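Local atomic coordinates of monoamine oxidase regulatory protein, putative (Archaeoglobus fulgidus, PDB entry 1Q6W), a protein that is of unproven function but adopts the hot dog fold of the MaoC-like family and, like its relatives, probably handles acyl thioester substrates. Residues 9-14 / 85-91; 61-66 / 106-110; 24-29 / 78-83; 13-17 / 121-125. One frame throughout, in Å; residues are numbered along the deposited sequence.

Contact 1. Residues 9-14 / 85-91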
loop_
_atom_site.group_PDB
_atom_site.type_symbol
_atom_site.label_atom_id
_atom_site.label_comp_id
_atom_site.label_asym_id
_atom_site.label_seq_id
_atom_site.Cartn_x
_atom_site.Cartn_y
_atom_site.Cartn_z
ATOM N N ALA A 9 -12.266 -13.639 -18.725
ATOM C CA ALA A 9 -12.803 -12.249 -18.872
ATOM C C ALA A 9 -13.989 -12.171 -19.857
ATOM O O ALA A 9 -13.908 -12.669 -20.981
ATOM C CB ALA A 9 -11.679 -11.328 -19.324
ATOM N N ARG A 10 -15.086 -11.544 -19.441
ATOM C CA ARG A 10 -16.277 -11.430 -20.299
ATOM C C ARG A 10 -16.198 -10.210 -21.232
ATOM O O ARG A 10 -15.425 -10.199 -22.199
ATOM C CB ARG A 10 -17.551 -11.307 -19.444
ATOM C CG ARG A 10 -17.727 -12.332 -18.311
ATOM C CD ARG A 10 -18.961 -11.964 -17.469
ATOM N NE ARG A 10 -19.058 -12.637 -16.168
ATOM C CZ ARG A 10 -19.362 -13.922 -15.993
ATOM N NH1 ARG A 10 -19.599 -14.702 -17.039
ATOM N NH2 ARG A 10 -19.447 -14.423 -14.765
ATOM N N ASN A 11 -17.012 -9.190 -20.933
ATOM C CA ASN A 11 -17.054 -7.949 -21.713
ATOM C C ASN A 11 -16.580 -6.787 -20.858
ATOM O O ASN A 11 -16.653 -6.844 -19.634
ATOM C CB ASN A 11 -18.475 -7.665 -22.197
ATOM C CG ASN A 11 -18.949 -8.669 -23.222
ATOM O OD1 ASN A 11 -18.463 -8.699 -24.355
ATOM N ND2 ASN A 11 -19.898 -9.509 -22.827
ATOM N N PRO A 12 -16.093 -5.709 -21.492
ATOM C CA PRO A 12 -15.615 -4.556 -20.719
ATOM C C PRO A 12 -16.705 -3.819 -19.964
ATOM O O PRO A 12 -17.864 -3.827 -20.364
ATOM C CB PRO A 12 -14.943 -3.675 -21.778
ATOM C CG PRO A 12 -15.725 -3.988 -23.018
ATOM C CD PRO A 12 -15.896 -5.492 -22.939
ATOM N N ILE A 13 -16.319 -3.197 -18.859
ATOM C CA ILE A 13 -17.254 -2.431 -18.051
ATOM C C ILE A 13 -16.871 -0.971 -18.142
ATOM O O ILE A 13 -15.732 -0.610 -17.887
ATOM C CB ILE A 13 -17.215 -2.838 -16.564
ATOM C CG1 ILE A 13 -15.762 -2.997 -16.108
ATOM C CG2 ILE A 13 -18.041 -4.089 -16.348
ATOM C CD1 ILE A 13 -15.616 -3.242 -14.621
ATOM N N TYR A 14 -17.827 -0.133 -18.509
ATOM C CA TYR A 14 -17.558 1.290 -18.609
ATOM C C TYR A 14 -18.095 2.030 -17.379
ATOM O O TYR A 14 -18.831 1.465 -16.573
ATOM C CB TYR A 14 -18.173 1.845 -19.894
ATOM C CG TYR A 14 -17.658 1.163 -21.138
ATOM C CD1 TYR A 14 -18.255 0.001 -21.623
ATOM C CD2 TYR A 14 -16.552 1.667 -21.820
ATOM C CE1 TYR A 14 -17.761 -0.641 -22.759
ATOM C CE2 TYR A 14 -16.052 1.035 -22.949
ATOM C CZ TYR A 14 -16.661 -0.118 -23.416
ATOM O OH TYR A 14 -16.178 -0.730 -24.550
ATOM N N SER A 85 -11.189 -11.833 -13.782
ATOM C CA SER A 85 -11.733 -13.032 -14.392
ATOM C C SER A 85 -13.192 -12.923 -14.791
ATOM O O SER A 85 -13.808 -13.913 -15.162
ATOM C CB SER A 85 -11.515 -14.231 -13.475
ATOM O OG SER A 85 -11.815 -13.881 -12.150
ATOM N N ASN A 86 -13.744 -11.720 -14.734
ATOM C CA ASN A 86 -15.134 -11.524 -15.119
ATOM C C ASN A 86 -15.358 -10.380 -16.091
ATOM O O ASN A 86 -16.438 -10.269 -16.671
ATOM C CB ASN A 86 -16.019 -11.302 -13.895
ATOM C CG ASN A 86 -16.303 -12.576 -13.152
ATOM O OD1 ASN A 86 -15.476 -13.056 -12.384
ATOM N ND2 ASN A 86 -17.482 -13.143 -13.383
ATOM N N TYR A 87 -14.357 -9.523 -16.278
ATOM C CA TYR A 87 -14.518 -8.390 -17.190
ATOM C C TYR A 87 -13.291 -8.099 -18.007
ATOM O O TYR A 87 -12.186 -8.524 -17.659
ATOM C CB TYR A 87 -14.860 -7.132 -16.412
ATOM C CG TYR A 87 -16.108 -7.237 -15.588
ATOM C CD1 TYR A 87 -17.365 -7.203 -16.190
ATOM C CD2 TYR A 87 -16.038 -7.359 -14.199
ATOM C CE1 TYR A 87 -18.526 -7.281 -15.429
ATOM C CE2 TYR A 87 -17.196 -7.442 -13.426
ATOM C CZ TYR A 87 -18.436 -7.400 -14.050
ATOM O OH TYR A 87 -19.580 -7.475 -13.302
ATOM N N ASP A 88 -13.494 -7.375 -19.098
ATOM C CA ASP A 88 -12.391 -6.966 -19.947
ATOM C C ASP A 88 -11.989 -5.652 -19.300
ATOM O O ASP A 88 -12.699 -4.657 -19.401
ATOM C CB ASP A 88 -12.862 -6.740 -21.387
ATOM C CG ASP A 88 -11.768 -6.178 -22.279
ATOM O OD1 ASP A 88 -11.981 -6.112 -23.507
ATOM O OD2 ASP A 88 -10.701 -5.795 -21.756
ATOM N N VAL A 89 -10.857 -5.656 -18.624
ATOM C CA VAL A 89 -10.411 -4.465 -17.923
ATOM C C VAL A 89 -9.698 -3.406 -18.772
ATOM O O VAL A 89 -9.003 -2.552 -18.234
ATOM C CB VAL A 89 -9.516 -4.861 -16.722
ATOM C CG1 VAL A 89 -10.288 -5.819 -15.832
ATOM C CG2 VAL A 89 -8.187 -5.512 -17.221
ATOM N N SER A 90 -9.875 -3.447 -20.088
ATOM C CA SER A 90 -9.237 -2.444 -20.942
ATOM C C SER A 90 -9.810 -1.060 -20.646
ATOM O O SER A 90 -9.190 -0.045 -20.957
ATOM C CB SER A 90 -9.426 -2.769 -22.429
ATOM O OG SER A 90 -10.776 -3.018 -22.732
ATOM N N SER A 91 -10.989 -1.020 -20.032
ATOM C CA SER A 91 -11.633 0.251 -19.688
ATOM C C SER A 91 -11.108 0.823 -18.371
ATOM O O SER A 91 -11.378 1.978 -18.038
ATOM C CB SER A 91 -13.136 0.064 -19.594
ATOM O OG SER A 91 -13.433 -1.027 -18.749
#
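Tyr87 and Ile13 bury more surface than any other residues here, and their side chains cross at about a right angle. Both branches of Ile13 lie over the same face of the phenol ring: CG2 is modelled implausibly close and gives no usable distance, while CD1 of Ile13 is 4.1 Å from Tyr87 CG, offset toward the rim. With Tyr87 CG opposite the carbonyl carbon (chi1 -58°), the ring turns one face to Ile13 and the other to Asn86 CB. At the ring edge, in its plane, Asn11 O is 3.5 Å from Tyr87 CD1; the same oxygen accepts a weak bond from Asp88 N at 3.2 Å, with an N-H...O angle of 169°. Arg10 is third in buried area. Its backbone N makes a weak bond to Asn86 O (3.3 Å), and its aliphatic chain runs beside Asn86, the two side chains pointing the same way; high B factors at Arg10 make the guanidinium placement uncertain. Farther along, Pro12 CD approaches Asp88 CB at 3.6 Å. Asp88 OD2 accepts from Ser90 N (3.0 Å), which closes an Asx turn, and also from Ser90 OG (2.9 Å), both from one face of the carboxylate. Ser91 OG donates to Ile13 O, though the modelled length is doubtful. The N-terminal loop thus covers the connection between helix 68-84 and strand 92-103: Val89 packs back on the helix and on Pro48 of the second subunit, while the Ser91 backbone bonds to Arg156 of strand 145-156.

Contact 2. Residues 61-66 / 106-110; sequences FGKPIA and PVFIG
Ile65 reaches three residues of the facing loop, and its atoms can be followed outward in order. CB lies 3.5 Å from Val107 O. There the chain forks: CG2, opposite the carbonyl carbon, meets the Phe108 ring obliquely, 3.4 Å from Phe108 CE1, whereas CG1 lies between the backbone N and the carbonyl carbon (chi1 64°) and carries CD1 the other way. That tip meets Pro106 CB at 4.0 Å and sits over the centre of the Phe61 ring, 3.9 Å above its plane. Phe61 itself completes the cluster, with its CE2 3.7 Å from Pro106 CB. The Phe108 ring is bordered further by Lys63 CB and, at its edge and near its plane, by Pro64 O, 3.6 Å from Phe108 CD1. A serine in place of Phe108 would probably open a gap beside Ile65 CG2 and leave Lys63 CB without its apolar neighbour. One direct backbone bond crosses the contact: Ala66 N to Val107 O, 2.9 Å, nearly straight at 176°. Pro64 CG also touches Ile109 CD1 at 4.0 Å. The contact joins the loop leading into helix 68-84 to the connection between strands 92-103 and 112-126; Ala66 and Val107 both pack on Val71 of that helix, Ile65 and Phe61 touch Leu49 of helix 48-51, and His50 ND1 bonds to Ile65 O.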
loop_
_atom_site.group_PDB
_atom_site.type_symbol
_atom_site.label_atom_id
_atom_site.label_comp_id
_atom_site.label_asym_id
_atom_site.label_seq_id
_atom_site.Cartn_x
_atom_site.Cartn_y
_atom_site.Cartn_z
ATOM N N PHE A 61 1.947 -6.793 21.125
ATOM C CA PHE A 61 1.344 -7.889 20.373
ATOM C C PHE A 61 1.840 -9.262 20.829
ATOM O O PHE A 61 1.164 -10.279 20.622
ATOM C CB PHE A 61 1.610 -7.713 18.877
ATOM C CG PHE A 61 1.134 -6.410 18.317
ATOM C CD1 PHE A 61 2.029 -5.379 18.072
ATOM C CD2 PHE A 61 -0.209 -6.223 18.010
ATOM C CE1 PHE A 61 1.599 -4.162 17.520
ATOM C CE2 PHE A 61 -0.657 -5.013 17.461
ATOM C CZ PHE A 61 0.266 -3.968 17.213
ATOM N N GLY A 62 3.025 -9.292 21.436
ATOM C CA GLY A 62 3.568 -10.549 21.926
ATOM C C GLY A 62 4.121 -11.481 20.870
ATOM O O GLY A 62 5.164 -12.087 21.077
ATOM N N LYS A 63 3.408 -11.617 19.754
ATOM C CA LYS A 63 3.838 -12.464 18.640
ATOM C C LYS A 63 4.136 -11.527 17.475
ATOM O O LYS A 63 3.833 -10.338 17.524
ATOM C CB LYS A 63 2.718 -13.425 18.206
ATOM C CG LYS A 63 2.230 -14.392 19.246
ATOM C CD LYS A 63 3.230 -15.539 19.462
ATOM C CE LYS A 63 2.682 -16.591 20.451
ATOM N NZ LYS A 63 3.617 -17.726 20.660
ATOM N N PRO A 64 4.757 -12.051 16.418
ATOM C CA PRO A 64 5.038 -11.166 15.284
ATOM C C PRO A 64 3.764 -11.040 14.474
ATOM O O PRO A 64 2.922 -11.927 14.541
ATOM C CB PRO A 64 6.161 -11.892 14.545
ATOM C CG PRO A 64 5.971 -13.314 14.920
ATOM C CD PRO A 64 5.573 -13.273 16.364
ATOM N N ILE A 65 3.613 -9.940 13.736
ATOM C CA ILE A 65 2.416 -9.708 12.926
ATOM C C ILE A 65 2.730 -9.296 11.480
ATOM O O ILE A 65 3.836 -8.846 11.160
ATOM C CB ILE A 65 1.515 -8.605 13.547
ATOM C CG1 ILE A 65 2.241 -7.253 13.555
ATOM C CG2 ILE A 65 1.137 -8.974 14.953
ATOM C CD1 ILE A 65 1.345 -6.071 14.010
ATOM N N ALA A 66 1.737 -9.433 10.608
ATOM C CA ALA A 66 1.920 -9.079 9.211
ATOM C C ALA A 66 2.052 -7.581 9.026
ATOM O O ALA A 66 1.571 -6.816 9.842
ATOM C CB ALA A 66 0.751 -9.598 8.388
ATOM N N PRO A 106 -4.546 -6.288 14.331
ATOM C CA PRO A 106 -3.356 -6.933 13.773
ATOM C C PRO A 106 -3.680 -8.277 13.147
ATOM O O PRO A 106 -4.612 -8.938 13.558
ATOM C CB PRO A 106 -2.446 -7.080 14.990
ATOM C CG PRO A 106 -3.421 -7.338 16.082
ATOM C CD PRO A 106 -4.531 -6.341 15.803
ATOM N N VAL A 107 -2.912 -8.668 12.141
ATOM C CA VAL A 107 -3.100 -9.954 11.488
ATOM C C VAL A 107 -1.906 -10.834 11.891
ATOM O O VAL A 107 -0.750 -10.502 11.620
ATOM C CB VAL A 107 -3.124 -9.803 9.954
ATOM C CG1 VAL A 107 -3.183 -11.171 9.296
ATOM C CG2 VAL A 107 -4.317 -8.971 9.527
ATOM N N PHE A 108 -2.189 -11.946 12.547
ATOM C CA PHE A 108 -1.134 -12.856 12.981
ATOM C C PHE A 108 -0.797 -13.928 11.934
ATOM O O PHE A 108 -1.595 -14.205 11.037
ATOM C CB PHE A 108 -1.541 -13.504 14.309
ATOM C CG PHE A 108 -1.566 -12.548 15.450
ATOM C CD1 PHE A 108 -0.377 -12.080 16.007
ATOM C CD2 PHE A 108 -2.774 -12.051 15.932
ATOM C CE1 PHE A 108 -0.384 -11.130 17.025
ATOM C CE2 PHE A 108 -2.799 -11.096 16.945
ATOM C CZ PHE A 108 -1.604 -10.634 17.492
ATOM N N ILE A 109 0.373 -14.539 12.069
ATOM C CA ILE A 109 0.841 -15.542 11.121
ATOM C C ILE A 109 -0.101 -16.667 10.712
ATOM O O ILE A 109 0.082 -17.285 9.655
ATOM C CB ILE A 109 2.192 -16.110 11.586
ATOM C CG1 ILE A 109 3.271 -15.057 11.318
ATOM C CG2 ILE A 109 2.521 -17.416 10.898
ATOM C CD1 ILE A 109 4.672 -15.453 11.778
ATOM N N GLY A 110 -1.128 -16.942 11.491
ATOM C CA GLY A 110 -2.019 -18.014 11.043
ATOM C C GLY A 110 -3.425 -17.574 10.671
ATOM O O GLY A 110 -4.306 -18.387 10.408
#

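Contact 3. Residues 24-29 / 78-83; sequences IEGLPR and MVDQVI
Ile24 meets one side of the helix with two differently directed branches. Its CG2, lying opposite the backbone N, slides past the Val82 side chain in the reverse direction, 3.8 Å from Val82 CB, and also reaches Val79 CG1 at 4.1 Å. The other branch, with CG1 opposite the carbonyl carbon (chi1 -61°), sends CD1 across the Ile83 side chain at about a right angle, 3.5 Å from Ile83 CD1. Cut back to an alanine, this position is likely to open a gap between strand and helix, with Val82 and Ile83 losing their apolar partner. Val82 divides its contacts: CB and CG1 face Ile24, while CG2 lies 3.5 Å from Glu25 O. Just past the regular strand residues, at Gly26, the backbones come close, Gly26 CA being 4.7 Å from Val79 CA and 3.7 Å from Met78 O. Met78, present as selenomethionine and poorly ordered, directs its selenium toward Leu27 O. No hydrogen bond links the segments, so the interface rests on shape and apolar packing. Arg29, at the far end, turns its guanidinium elsewhere, to a salt bridge with Asp35 and to Leu42 O of the second subunit. The hot dog fold is an antiparallel sheet curled round a long central helix; here helix 68-84 packs on strand 23-30, and Met78 and Val79 also touch its neighbour 112-126.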
loop_
_atom_site.group_PDB
_atom_site.type_symbol
_atom_site.label_atom_id
_atom_site.label_comp_id
_atom_site.label_asym_id
_atom_site.label_seq_id
_atom_site.Cartn_x
_atom_site.Cartn_y
_atom_site.Cartn_z
ATOM N N ILE A 24 -17.775 -6.528 -4.322
ATOM C CA ILE A 24 -16.939 -7.613 -4.816
ATOM C C ILE A 24 -16.394 -8.391 -3.626
ATOM O O ILE A 24 -15.852 -7.804 -2.693
ATOM C CB ILE A 24 -15.754 -7.078 -5.639
ATOM C CG1 ILE A 24 -16.275 -6.303 -6.847
ATOM C CG2 ILE A 24 -14.889 -8.225 -6.109
ATOM C CD1 ILE A 24 -15.207 -5.531 -7.578
ATOM N N GLU A 25 -16.533 -9.713 -3.669
ATOM C CA GLU A 25 -16.083 -10.576 -2.588
ATOM C C GLU A 25 -14.823 -11.323 -3.014
ATOM O O GLU A 25 -14.861 -12.153 -3.915
ATOM C CB GLU A 25 -17.190 -11.572 -2.240
ATOM C CG GLU A 25 -17.234 -11.982 -0.782
ATOM C CD GLU A 25 -17.703 -10.859 0.124
ATOM O OE1 GLU A 25 -17.032 -9.809 0.168
ATOM O OE2 GLU A 25 -18.747 -11.024 0.791
ATOM N N GLY A 26 -13.701 -11.029 -2.373
ATOM C CA GLY A 26 -12.459 -11.693 -2.717
ATOM C C GLY A 26 -12.345 -13.078 -2.093
ATOM O O GLY A 26 -13.049 -13.411 -1.123
ATOM N N LEU A 27 -11.459 -13.900 -2.648
ATOM C CA LEU A 27 -11.264 -15.254 -2.159
ATOM C C LEU A 27 -10.313 -15.224 -0.960
ATOM O O LEU A 27 -9.218 -14.701 -1.041
ATOM C CB LEU A 27 -10.723 -16.119 -3.315
ATOM C CG LEU A 27 -10.371 -17.614 -3.190
ATOM C CD1 LEU A 27 -8.930 -17.769 -2.748
ATOM C CD2 LEU A 27 -11.339 -18.316 -2.241
ATOM N N PRO A 28 -10.719 -15.791 0.173
ATOM C CA PRO A 28 -9.895 -15.814 1.384
ATOM C C PRO A 28 -8.592 -16.616 1.302
ATOM O O PRO A 28 -8.517 -17.634 0.605
ATOM C CB PRO A 28 -10.838 -16.415 2.432
ATOM C CG PRO A 28 -12.162 -16.123 1.920
ATOM C CD PRO A 28 -12.033 -16.370 0.445
ATOM N N ARG A 29 -7.575 -16.147 2.020
ATOM C CA ARG A 29 -6.297 -16.845 2.093
ATOM C C ARG A 29 -5.610 -16.607 3.444
ATOM O O ARG A 29 -5.741 -15.537 4.051
ATOM C CB ARG A 29 -5.352 -16.460 0.935
ATOM C CG ARG A 29 -5.059 -14.990 0.756
ATOM C CD ARG A 29 -4.146 -14.775 -0.463
ATOM N NE ARG A 29 -2.730 -14.857 -0.122
ATOM C CZ ARG A 29 -1.752 -14.326 -0.854
ATOM N NH1 ARG A 29 -0.492 -14.433 -0.464
ATOM N NH2 ARG A 29 -2.033 -13.694 -1.975
HETATM N N MSE A 78 -6.765 -9.733 -4.060
HETATM C CA MSE A 78 -7.801 -10.734 -4.198
HETATM C C MSE A 78 -9.107 -10.155 -4.734
HETATM O O MSE A 78 -9.941 -10.881 -5.276
HETATM C CB MSE A 78 -8.002 -11.507 -2.887
HETATM C CG MSE A 78 -8.285 -10.675 -1.653
HETATM SE SE MSE A 78 -8.338 -11.768 -0.031
HETATM C CE MSE A 78 -6.923 -10.932 0.965
ATOM N N VAL A 79 -9.271 -8.843 -4.618
ATOM C CA VAL A 79 -10.472 -8.185 -5.128
ATOM C C VAL A 79 -10.337 -8.014 -6.631
ATOM O O VAL A 79 -11.287 -8.245 -7.378
ATOM C CB VAL A 79 -10.684 -6.781 -4.470
ATOM C CG1 VAL A 79 -11.549 -5.898 -5.344
ATOM C CG2 VAL A 79 -11.357 -6.957 -3.107
ATOM N N ASP A 80 -9.146 -7.606 -7.068
ATOM C CA ASP A 80 -8.889 -7.408 -8.484
ATOM C C ASP A 80 -8.955 -8.738 -9.235
ATOM O O ASP A 80 -9.366 -8.792 -10.393
ATOM C CB ASP A 80 -7.526 -6.759 -8.691
ATOM C CG ASP A 80 -7.381 -6.151 -10.073
ATOM O OD1 ASP A 80 -8.203 -5.284 -10.440
ATOM O OD2 ASP A 80 -6.443 -6.534 -10.799
ATOM N N GLN A 81 -8.563 -9.814 -8.563
ATOM C CA GLN A 81 -8.593 -11.136 -9.166
ATOM C C GLN A 81 -10.005 -11.484 -9.647
ATOM O O GLN A 81 -10.165 -12.125 -10.679
ATOM C CB GLN A 81 -8.103 -12.170 -8.158
ATOM C CG GLN A 81 -7.550 -13.423 -8.792
ATOM C CD GLN A 81 -6.877 -14.325 -7.779
ATOM O OE1 GLN A 81 -6.095 -13.866 -6.952
ATOM N NE2 GLN A 81 -7.176 -15.617 -7.838
ATOM N N VAL A 82 -11.020 -11.057 -8.901
ATOM C CA VAL A 82 -12.399 -11.324 -9.283
ATOM C C VAL A 82 -12.802 -10.502 -10.514
ATOM O O VAL A 82 -13.467 -11.007 -11.425
ATOM C CB VAL A 82 -13.373 -11.003 -8.143
ATOM C CG1 VAL A 82 -14.791 -11.136 -8.621
ATOM C CG2 VAL A 82 -13.136 -11.945 -6.988
ATOM N N ILE A 83 -12.401 -9.235 -10.543
ATOM C CA ILE A 83 -12.725 -8.377 -11.676
ATOM C C ILE A 83 -12.032 -8.915 -12.919
ATOM O O ILE A 83 -12.638 -9.061 -13.976
ATOM C CB ILE A 83 -12.272 -6.929 -11.407
ATOM C CG1 ILE A 83 -13.127 -6.327 -10.288
ATOM C CG2 ILE A 83 -12.397 -6.105 -12.658
ATOM C CD1 ILE A 83 -12.675 -4.948 -9.862
#

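Contact 4. Residues 13-17 / 121-125; sequences IYFES and EKQDF
The Phe15 ring and the Lys122 side chain form the tight half of this contact, sliding past each other in opposite directions. The bend of the lysine at chi3 (57°) helps bring CE over one face of the ring: Lys122 CE lies 3.8 Å from the Phe15 ring centroid, a CH-pi contact, and Lys122 CB is 3.8 Å from Phe15 CZ. NZ lies 4.4 Å from the ring centroid and only 2° off the ring normal, the geometry of a cation-pi interaction. Lys122 NZ also donates to Phe15 O at 2.7 Å, tilted 32° from the carbonyl plane, and bonds to Ile18 O, so the ammonium is held by the loop as well as by the ring. The backbone of strand 112-126 at Gln123 borders the far end of the ring, Gln123 N lying at its edge in plane.

In the hot dog fold this strand, 112-126, is one of the long antiparallel strands of the sheet, and the loop that precedes strand 23-30 is laid against it near its end; Phe15 also packs on Val132 of strand 129-139 and Ile155 of strand 145-156, and its backbone bonds to Arg156. The solvent side is much looser. Glu16 and Gln123 are exposed, their beta carbons directed away from the facing segment, and Glu16 OE1 stays 6.1 Å from Lys122 NZ, too far for a salt bridge though the opposite charges may still attract. Asp124 adds little across the contact; its OD1 forms a salt bridge with Lys157.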
loop_
_atom_site.group_PDB
_atom_site.type_symbol
_atom_site.label_atom_id
_atom_site.label_comp_id
_atom_site.label_asym_id
_atom_site.label_seq_id
_atom_site.Cartn_x
_atom_site.Cartn_y
_atom_site.Cartn_z
ATOM N N ILE A 13 -16.319 -3.197 -18.859
ATOM C CA ILE A 13 -17.254 -2.431 -18.051
ATOM C C ILE A 13 -16.871 -0.971 -18.142
ATOM O O ILE A 13 -15.732 -0.610 -17.887
ATOM C CB ILE A 13 -17.215 -2.838 -16.564
ATOM C CG1 ILE A 13 -15.762 -2.997 -16.108
ATOM C CG2 ILE A 13 -18.041 -4.089 -16.348
ATOM C CD1 ILE A 13 -15.616 -3.242 -14.621
ATOM N N TYR A 14 -17.827 -0.133 -18.509
ATOM C CA TYR A 14 -17.558 1.290 -18.609
ATOM C C TYR A 14 -18.095 2.030 -17.379
ATOM O O TYR A 14 -18.831 1.465 -16.573
ATOM C CB TYR A 14 -18.173 1.845 -19.894
ATOM C CG TYR A 14 -17.658 1.163 -21.138
ATOM C CD1 TYR A 14 -18.255 0.001 -21.623
ATOM C CD2 TYR A 14 -16.552 1.667 -21.820
ATOM C CE1 TYR A 14 -17.761 -0.641 -22.759
ATOM C CE2 TYR A 14 -16.052 1.035 -22.949
ATOM C CZ TYR A 14 -16.661 -0.118 -23.416
ATOM O OH TYR A 14 -16.178 -0.730 -24.550
ATOM N N PHE A 15 -17.709 3.291 -17.245
ATOM C CA PHE A 15 -18.128 4.114 -16.121
ATOM C C PHE A 15 -19.623 4.020 -15.814
ATOM O O PHE A 15 -20.019 3.834 -14.662
ATOM C CB PHE A 15 -17.743 5.567 -16.388
ATOM C CG PHE A 15 -17.982 6.482 -15.224
ATOM C CD1 PHE A 15 -17.381 6.240 -13.996
ATOM C CD2 PHE A 15 -18.794 7.599 -15.357
ATOM C CE1 PHE A 15 -17.585 7.095 -12.923
ATOM C CE2 PHE A 15 -18.999 8.454 -14.291
ATOM C CZ PHE A 15 -18.393 8.200 -13.070
ATOM N N GLU A 16 -20.448 4.140 -16.849
ATOM C CA GLU A 16 -21.900 4.093 -16.695
ATOM C C GLU A 16 -22.440 2.751 -16.225
ATOM O O GLU A 16 -23.527 2.689 -15.661
ATOM C CB GLU A 16 -22.590 4.500 -18.006
ATOM C CG GLU A 16 -21.735 4.367 -19.260
ATOM C CD GLU A 16 -20.765 5.528 -19.450
ATOM O OE1 GLU A 16 -19.871 5.719 -18.605
ATOM O OE2 GLU A 16 -20.893 6.260 -20.450
ATOM N N SER A 17 -21.687 1.681 -16.457
ATOM C CA SER A 17 -22.103 0.339 -16.044
ATOM C C SER A 17 -21.940 0.134 -14.537
ATOM O O SER A 17 -22.665 -0.649 -13.930
ATOM C CB SER A 17 -21.281 -0.726 -16.769
ATOM O OG SER A 17 -21.451 -0.640 -18.168
ATOM N N GLU A 121 -18.916 5.673 -4.528
ATOM C CA GLU A 121 -18.967 6.981 -5.163
ATOM C C GLU A 121 -18.576 6.974 -6.639
ATOM O O GLU A 121 -17.791 6.135 -7.102
ATOM C CB GLU A 121 -18.069 7.940 -4.391
ATOM C CG GLU A 121 -17.982 9.336 -4.967
ATOM C CD GLU A 121 -17.115 10.259 -4.120
ATOM O OE1 GLU A 121 -16.906 11.421 -4.530
ATOM O OE2 GLU A 121 -16.645 9.824 -3.043
ATOM N N LYS A 122 -19.141 7.921 -7.375
ATOM C CA LYS A 122 -18.863 8.073 -8.797
ATOM C C LYS A 122 -18.839 9.549 -9.091
ATOM O O LYS A 122 -19.710 10.294 -8.664
ATOM C CB LYS A 122 -19.942 7.410 -9.646
ATOM C CG LYS A 122 -20.078 5.919 -9.422
ATOM C CD LYS A 122 -21.065 5.316 -10.385
ATOM C CE LYS A 122 -20.656 5.592 -11.821
ATOM N NZ LYS A 122 -21.606 4.974 -12.782
ATOM N N GLN A 123 -17.840 9.960 -9.843
ATOM C CA GLN A 123 -17.661 11.356 -10.173
ATOM C C GLN A 123 -17.319 11.438 -11.656
ATOM O O GLN A 123 -16.583 10.589 -12.169
ATOM C CB GLN A 123 -16.496 11.879 -9.344
ATOM C CG GLN A 123 -16.477 13.340 -9.029
ATOM C CD GLN A 123 -15.220 13.709 -8.249
ATOM O OE1 GLN A 123 -14.765 12.944 -7.387
ATOM N NE2 GLN A 123 -14.658 14.885 -8.543
ATOM N N ASP A 124 -17.871 12.424 -12.359
ATOM C CA ASP A 124 -17.512 12.577 -13.757
ATOM C C ASP A 124 -16.098 13.171 -13.724
ATOM O O ASP A 124 -15.736 13.863 -12.771
ATOM C CB ASP A 124 -18.475 13.521 -14.475
ATOM C CG ASP A 124 -18.228 13.566 -15.971
ATOM O OD1 ASP A 124 -18.295 12.496 -16.617
ATOM O OD2 ASP A 124 -17.967 14.667 -16.501
ATOM N N PHE A 125 -15.292 12.882 -14.743
ATOM C CA PHE A 125 -13.931 13.396 -14.784
ATOM C C PHE A 125 -13.716 14.245 -16.027
ATOM O O PHE A 125 -13.261 15.389 -15.947
ATOM C CB PHE A 125 -12.932 12.242 -14.776
ATOM C CG PHE A 125 -11.509 12.684 -14.636
ATOM C CD1 PHE A 125 -11.054 13.234 -13.444
ATOM C CD2 PHE A 125 -10.626 12.562 -15.699
ATOM C CE1 PHE A 125 -9.736 13.659 -13.305
ATOM C CE2 PHE A 125 -9.295 12.984 -15.576
ATOM C CZ PHE A 125 -8.850 13.534 -14.373
#

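How the contacts relate
Contacts 1 and 4 lie at the surface on one side of the chain and start from the same N-terminal loop, sharing Ile13 and Tyr14; one mixes weak backbone bonds with ring packing, the other relies on a cation held over an aromatic face. Contact 3, nearest the centre of the chain, is apolar strand-to-helix packing without cross-contact hydrogen bonds, and it touches contact 1 where Val89 CG1 lies 3.8 Å from Ile83 CG2. Contacts 3 and 4 reach neighbouring strands, 23-30 and 112-126, of one sheet. Contact 2, partly buried, stands apart, its centre about 37 Å from that of contact 1, and combines aliphatic packing on two phenyl rings with one straight backbone bond.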